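Local coordinates for protein chitinase (Chromobacterium violaceum, PDB 4TXG) that probably hydrolyses the glycosidic bonds of chitin through a barrel-shaped domain of glycoside hydrolase family 18, at residues 122-126 with 453-457; 257-261 with 271-275; 418-422 with 436-440. All blocks are in the same frame, centred on the assembly; numbering follows the deposited sequence.

Contact 1 of 3, residues 122-126 with 453-457; sequences RPEAL and PASRV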
# COMPACT_ATOMS: atom_id res chain seq x y z
N ARG A 122 -1.32 11.50 -19.91
CA ARG A 122 -1.62 10.24 -19.26
C ARG A 122 -0.39 9.73 -18.50
O ARG A 122 0.70 9.71 -19.06
CB ARG A 122 -2.09 9.19 -20.28
CG ARG A 122 -2.45 7.86 -19.65
CD ARG A 122 -2.98 6.85 -20.67
NE ARG A 122 -2.07 6.68 -21.80
CZ ARG A 122 -1.05 5.82 -21.82
NH1 ARG A 122 -0.80 5.03 -20.78
NH2 ARG A 122 -0.28 5.75 -22.90
N PRO A 123 -0.56 9.36 -17.22
CA PRO A 123 0.56 8.77 -16.46
C PRO A 123 1.17 7.57 -17.17
O PRO A 123 0.44 6.78 -17.78
CB PRO A 123 -0.08 8.36 -15.13
CG PRO A 123 -1.19 9.37 -14.95
CD PRO A 123 -1.74 9.59 -16.36
N GLU A 124 2.49 7.44 -17.09
CA GLU A 124 3.19 6.33 -17.71
C GLU A 124 2.59 4.97 -17.32
O GLU A 124 2.41 4.69 -16.14
CB GLU A 124 4.67 6.36 -17.33
CG GLU A 124 5.48 5.17 -17.83
CD GLU A 124 6.92 5.20 -17.36
OE1 GLU A 124 7.40 6.28 -16.96
OE2 GLU A 124 7.58 4.14 -17.36
N ALA A 125 2.27 4.17 -18.34
CA ALA A 125 1.78 2.80 -18.17
C ALA A 125 0.36 2.68 -17.60
O ALA A 125 -0.13 1.57 -17.39
CB ALA A 125 2.76 1.98 -17.31
N LEU A 126 -0.31 3.79 -17.36
CA LEU A 126 -1.69 3.71 -16.87
C LEU A 126 -2.64 3.25 -17.97
O LEU A 126 -2.59 3.73 -19.10
CB LEU A 126 -2.15 5.06 -16.30
CG LEU A 126 -3.56 5.12 -15.67
CD1 LEU A 126 -3.64 4.32 -14.37
CD2 LEU A 126 -3.96 6.57 -15.42
N PRO A 453 5.81 2.48 -12.83
CA PRO A 453 6.93 3.42 -12.73
C PRO A 453 7.04 3.97 -11.31
O PRO A 453 6.04 3.95 -10.58
CB PRO A 453 6.55 4.53 -13.71
CG PRO A 453 5.03 4.54 -13.63
CD PRO A 453 4.66 3.06 -13.53
N ALA A 454 8.22 4.46 -10.92
CA ALA A 454 8.43 4.97 -9.57
C ALA A 454 7.43 6.07 -9.24
O ALA A 454 7.00 6.19 -8.09
CB ALA A 454 9.87 5.49 -9.41
N SER A 455 7.05 6.85 -10.25
CA SER A 455 6.12 7.96 -10.05
C SER A 455 4.73 7.53 -9.57
O SER A 455 3.97 8.34 -9.05
CB SER A 455 5.99 8.77 -11.35
OG SER A 455 5.52 7.94 -12.41
N ARG A 456 4.39 6.25 -9.73
CA ARG A 456 3.07 5.77 -9.32
C ARG A 456 3.15 4.90 -8.08
O ARG A 456 2.21 4.18 -7.77
CB ARG A 456 2.39 5.02 -10.49
CG ARG A 456 1.96 5.98 -11.62
CD ARG A 456 1.48 5.31 -12.91
NE ARG A 456 0.38 4.38 -12.68
CZ ARG A 456 0.25 3.23 -13.35
NH1 ARG A 456 1.15 2.91 -14.28
NH2 ARG A 456 -0.75 2.41 -13.08
N VAL A 457 4.26 4.98 -7.36
CA VAL A 457 4.42 4.25 -6.10
C VAL A 457 4.67 5.21 -4.94
O VAL A 457 5.53 6.09 -5.05
CB VAL A 457 5.59 3.24 -6.16
CG1 VAL A 457 5.71 2.47 -4.85
CG2 VAL A 457 5.40 2.27 -7.34
O HOH W 1 0.93 0.08 -14.61

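Contact 2 of 3, residues 257-261 with 271-275; sequences ETGGY and SGGFY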
# COMPACT_ATOMS: atom_id res chain seq x y z
N GLU A 257 -13.06 -3.65 8.25
CA GLU A 257 -14.26 -3.54 7.42
C GLU A 257 -14.03 -3.90 5.95
O GLU A 257 -14.79 -3.50 5.07
CB GLU A 257 -14.85 -2.13 7.53
CG GLU A 257 -15.37 -1.83 8.93
CD GLU A 257 -16.20 -0.55 9.00
OE1 GLU A 257 -15.61 0.55 8.92
OE2 GLU A 257 -17.44 -0.64 9.14
N THR A 258 -13.01 -4.69 5.68
CA THR A 258 -12.88 -5.31 4.36
C THR A 258 -14.00 -6.33 4.14
O THR A 258 -14.56 -6.43 3.05
CB THR A 258 -11.50 -5.98 4.17
OG1 THR A 258 -10.55 -4.97 3.81
CG2 THR A 258 -11.55 -7.04 3.08
N GLY A 259 -14.34 -7.08 5.19
CA GLY A 259 -15.28 -8.18 5.05
C GLY A 259 -16.59 -8.03 5.81
O GLY A 259 -17.32 -8.99 5.99
N GLY A 260 -16.89 -6.81 6.25
CA GLY A 260 -18.10 -6.58 7.02
C GLY A 260 -18.18 -5.12 7.40
O GLY A 260 -17.42 -4.31 6.88
N TYR A 261 -19.08 -4.78 8.31
CA TYR A 261 -19.23 -3.40 8.74
C TYR A 261 -19.84 -3.35 10.14
O TYR A 261 -20.48 -4.31 10.57
CB TYR A 261 -20.09 -2.60 7.76
CG TYR A 261 -21.45 -3.21 7.46
CD1 TYR A 261 -22.55 -2.95 8.26
CD2 TYR A 261 -21.62 -4.04 6.36
CE1 TYR A 261 -23.78 -3.51 7.99
CE2 TYR A 261 -22.84 -4.60 6.07
CZ TYR A 261 -23.92 -4.33 6.88
OH TYR A 261 -25.13 -4.90 6.59
N SER A 271 -20.93 -9.50 6.73
CA SER A 271 -21.63 -9.47 5.45
C SER A 271 -20.82 -10.05 4.29
O SER A 271 -21.38 -10.47 3.28
CB SER A 271 -22.01 -8.03 5.12
OG SER A 271 -20.84 -7.25 4.90
N GLY A 272 -19.49 -10.03 4.41
CA GLY A 272 -18.62 -10.50 3.35
C GLY A 272 -17.85 -9.37 2.68
O GLY A 272 -16.79 -9.60 2.10
N GLY A 273 -18.39 -8.16 2.75
CA GLY A 273 -17.72 -6.98 2.20
C GLY A 273 -17.16 -7.15 0.80
O GLY A 273 -17.86 -7.58 -0.11
N PHE A 274 -15.89 -6.81 0.64
CA PHE A 274 -15.21 -6.96 -0.65
C PHE A 274 -15.23 -8.40 -1.18
O PHE A 274 -15.27 -8.61 -2.39
CB PHE A 274 -13.75 -6.50 -0.53
CG PHE A 274 -13.54 -5.02 -0.71
CD1 PHE A 274 -13.64 -4.45 -1.97
CD2 PHE A 274 -13.21 -4.21 0.37
CE1 PHE A 274 -13.44 -3.09 -2.14
CE2 PHE A 274 -13.01 -2.85 0.19
CZ PHE A 274 -13.12 -2.29 -1.06
N TYR A 275 -15.15 -9.39 -0.30
CA TYR A 275 -15.08 -10.77 -0.77
C TYR A 275 -16.34 -11.17 -1.52
O TYR A 275 -16.28 -11.73 -2.62
CB TYR A 275 -14.85 -11.72 0.40
CG TYR A 275 -13.53 -11.52 1.11
CD1 TYR A 275 -12.34 -11.91 0.52
CD2 TYR A 275 -13.48 -10.94 2.37
CE1 TYR A 275 -11.12 -11.73 1.16
CE2 TYR A 275 -12.28 -10.76 3.03
CZ TYR A 275 -11.10 -11.15 2.42
OH TYR A 275 -9.90 -10.98 3.06

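Contact 3 of 3, residues 418-422 with 436-440; sequences KDAEL and IGYLN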
# COMPACT_ATOMS: atom_id res chain seq x y z
N LYS A 418 19.35 -10.36 9.54
CA LYS A 418 19.12 -10.93 10.87
C LYS A 418 17.65 -10.95 11.31
O LYS A 418 17.37 -11.14 12.50
CB LYS A 418 19.94 -10.17 11.91
CG LYS A 418 21.45 -10.24 11.73
CD LYS A 418 22.15 -9.42 12.80
CE LYS A 418 23.48 -8.87 12.32
NZ LYS A 418 23.29 -7.86 11.23
N ASP A 419 16.71 -10.74 10.39
CA ASP A 419 15.29 -10.77 10.75
C ASP A 419 14.96 -12.13 11.35
O ASP A 419 15.11 -13.15 10.69
CB ASP A 419 14.39 -10.49 9.54
CG ASP A 419 12.92 -10.36 9.92
OD1 ASP A 419 12.33 -11.34 10.40
OD2 ASP A 419 12.34 -9.27 9.73
N ALA A 420 14.53 -12.15 12.62
CA ALA A 420 14.37 -13.40 13.36
C ALA A 420 13.28 -14.29 12.76
O ALA A 420 13.34 -15.52 12.87
CB ALA A 420 14.07 -13.10 14.82
N GLU A 421 12.29 -13.67 12.13
CA GLU A 421 11.21 -14.43 11.50
C GLU A 421 11.72 -15.11 10.24
O GLU A 421 11.48 -16.30 10.02
CB GLU A 421 10.02 -13.53 11.18
CG GLU A 421 8.82 -14.27 10.62
CD GLU A 421 7.56 -13.43 10.62
OE1 GLU A 421 6.50 -13.98 10.24
OE2 GLU A 421 7.60 -12.24 11.00
N LEU A 422 12.43 -14.36 9.41
CA LEU A 422 13.02 -14.91 8.19
C LEU A 422 14.02 -16.01 8.51
O LEU A 422 14.07 -17.02 7.81
CB LEU A 422 13.69 -13.79 7.37
CG LEU A 422 12.70 -12.76 6.82
CD1 LEU A 422 13.42 -11.81 5.85
CD2 LEU A 422 11.54 -13.44 6.13
N ILE A 436 18.34 -12.74 -0.39
CA ILE A 436 17.40 -11.63 -0.39
C ILE A 436 16.42 -11.79 0.77
O ILE A 436 15.67 -12.77 0.82
CB ILE A 436 16.63 -11.55 -1.71
CG1 ILE A 436 17.63 -11.25 -2.85
CG2 ILE A 436 15.53 -10.48 -1.64
CD1 ILE A 436 16.98 -10.99 -4.18
N GLY A 437 16.43 -10.84 1.70
CA GLY A 437 15.43 -10.80 2.76
C GLY A 437 14.34 -9.81 2.40
O GLY A 437 14.66 -8.73 1.91
N TYR A 438 13.07 -10.14 2.63
CA TYR A 438 11.99 -9.36 2.01
C TYR A 438 11.08 -8.57 2.94
O TYR A 438 10.21 -7.85 2.46
CB TYR A 438 11.11 -10.28 1.15
CG TYR A 438 10.55 -11.46 1.90
CD1 TYR A 438 9.36 -11.35 2.62
CD2 TYR A 438 11.22 -12.67 1.92
CE1 TYR A 438 8.86 -12.42 3.33
CE2 TYR A 438 10.72 -13.75 2.61
CZ TYR A 438 9.54 -13.62 3.31
OH TYR A 438 9.05 -14.71 4.01
N LEU A 439 11.26 -8.68 4.26
CA LEU A 439 10.38 -7.98 5.19
C LEU A 439 10.87 -6.56 5.43
O LEU A 439 11.26 -6.19 6.54
CB LEU A 439 10.27 -8.73 6.53
CG LEU A 439 9.41 -10.00 6.53
CD1 LEU A 439 9.34 -10.61 7.92
CD2 LEU A 439 8.01 -9.67 6.01
N ASN A 440 10.86 -5.76 4.37
CA ASN A 440 11.35 -4.39 4.49
C ASN A 440 10.80 -3.52 3.37
O ASN A 440 10.38 -4.02 2.33
CB ASN A 440 12.89 -4.37 4.49
CG ASN A 440 13.47 -5.04 3.25
OD1 ASN A 440 13.66 -4.39 2.22
ND2 ASN A 440 13.76 -6.34 3.34
O HOH W 2 11.99 -6.60 9.03

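Contact 1 of 3, residues 122-126 with 453-457
P123 lays its CB against CD of R456 at 4.1 Å and begins a type II turn that ends at L126. Next in the chain, E124 makes the one direct hydrogen bond across the contact: its carbonyl O accepts from R456 NH1 at 2.9 Å, in the carbonyl plane but 29° out of the plane of the guanidinium. The bond is bent, with an N-H...O angle of 133°. The extended side chain of E124 runs alongside the ring of P453, the two pointing opposite ways, with E124 CD 3.7 Å from P453 CB. At A125 the methyl CB lies 3.6 Å from R456 NH1, which also donates to a water; that water gives a weak bond to A125 O. L126 CA lies over one face of the guanidinium, toward its rim, while L126 CD1 reaches R456 NH2 at 3.7 Å. R456 gets its group there by a bend at chi3 (56°), and NH2 is held further by the carbonyl of L389. Thus a buried arginine just ahead of strand 457-462 receives the turn, joining the chain ahead of strand 155-161 to an alpha-to-beta loop at the N-terminal end of the barrel strands, the base of a TIM barrel.

Contact 2 of 3, residues 257-261 with 271-275
T258 and G273 meet backbone to backbone in the tight half of this contact. The carbonyl O of T258 accepts from F274 N at 2.8 Å, almost in line with its C=O bond and with an N-H...O angle of 158°, and the same oxygen takes a CA-H...O contact from G273 CA at 3.3 Å. G273 can lie this close because it has no side chain on the crowded side, and its positive phi (47°) suits a glycine. One step along, G259 O accepts from G272 N at 2.9 Å, but less ideally: the donor stands above the carbonyl plane. Aromatic rings close off this half. T258 O lies near the plane of the F274 ring, at its edge; the edge of the Y275 ring is turned to G259 CA, and T258 CG2 approaches CE2 of that ring obliquely at 3.8 Å. F274 and Y275 both pack on F313 as well, the former stacked, the latter edge-to-face.

The other half is looser and partly exposed. Here S271 OG sits 3.5 Å from Y261 CE2 and equally far from G260 CA, with no hydrogen bond across; set between its own backbone N and carbonyl carbon (chi1 66°), the hydroxyl instead accepts a weak bond from G273 N.

The glycines thus bring together the two ends of the hairpin of strands 261-262 and 268-269, inserted after strand 247-253. T258 OG1, bonded to G254 O and E314 N, links this base to two neighbouring barrel strands, 247-253 and 308-312, at whose C-terminal ends lie the SxGG and DxxDxDxE signatures of GH18 chitinases; G254 and E314 are the last residues of these two motifs.

Contact 3 of 3, residues 418-422 with 436-440
L422 presses CD1 to within 3.6 Å of Y438 N, a buried backbone nitrogen for which the model offers no hydrogen-bond partner. The same methyl rests 3.8 Å from G437 CA, so an apolar group covers a polar atom as well as a glycine. The second branch of L422 turns to the tyrosine: CD2 meets CZ of Y438 at 3.5 Å, coming at the ring obliquely, and also lies 4.0 Å from L439 CD1. The chi1 of Y438 (56°) swings its ring back over its own backbone, bringing the phenol end to L422.

L439 forms the centre of an inverse gamma turn, closed by a weak bond from N440 N to Y438 O. Its side chain crosses D419 and E421 at about a right angle, and CD1 lies 3.8 Å from D419 OD2. E421, an extended chain, brings OE2 to the same methyl.

D419 is the N-cap of helix 420-424. With CG anti to the backbone N (chi1 -173°), its OD1 accepts from both E421 N and L422 N, the latter bond being the straighter. OD2 accepts from H400 NE2, and a water 2.8 Å from D419 OD2 and 2.6 Å from L439 O lies between the segments, though it cannot serve every acceptor around it. N440 in turn caps helix 441-448, while its ND2 donates to G437 O, which N726 also reaches.

No hydrogen bond runs directly between the two segments. Their mutual fit rests on leucine and tyrosine carbons, whereas, apart from a water between D419 and L439, the polar groups chiefly serve helix starts and outside partners; the hold is therefore mainly one of shape, and the lone Y438 N probably adds a small energetic cost.

From the N terminus, the chain first lays down 122-126, ahead of the first barrel strand, and this opens the long loop that contact 1 closes only at 453-457. Everything else nests within it. Contact 2 closes a short loop after strand 247-253, pinching off a small hairpin, and is complete before contact 3 begins; contact 3 then closes another short loop between helices 420-424 and 441-448. The latter helix leads, after a few loop residues, to 453-457. None of the three touch: nearest atoms are about 11 Å apart between contacts 1 and 3. Contact 1 ties the N-terminal lead-in to the barrel base, whereas contacts 2 and 3 each close a short local excursion of the same domain.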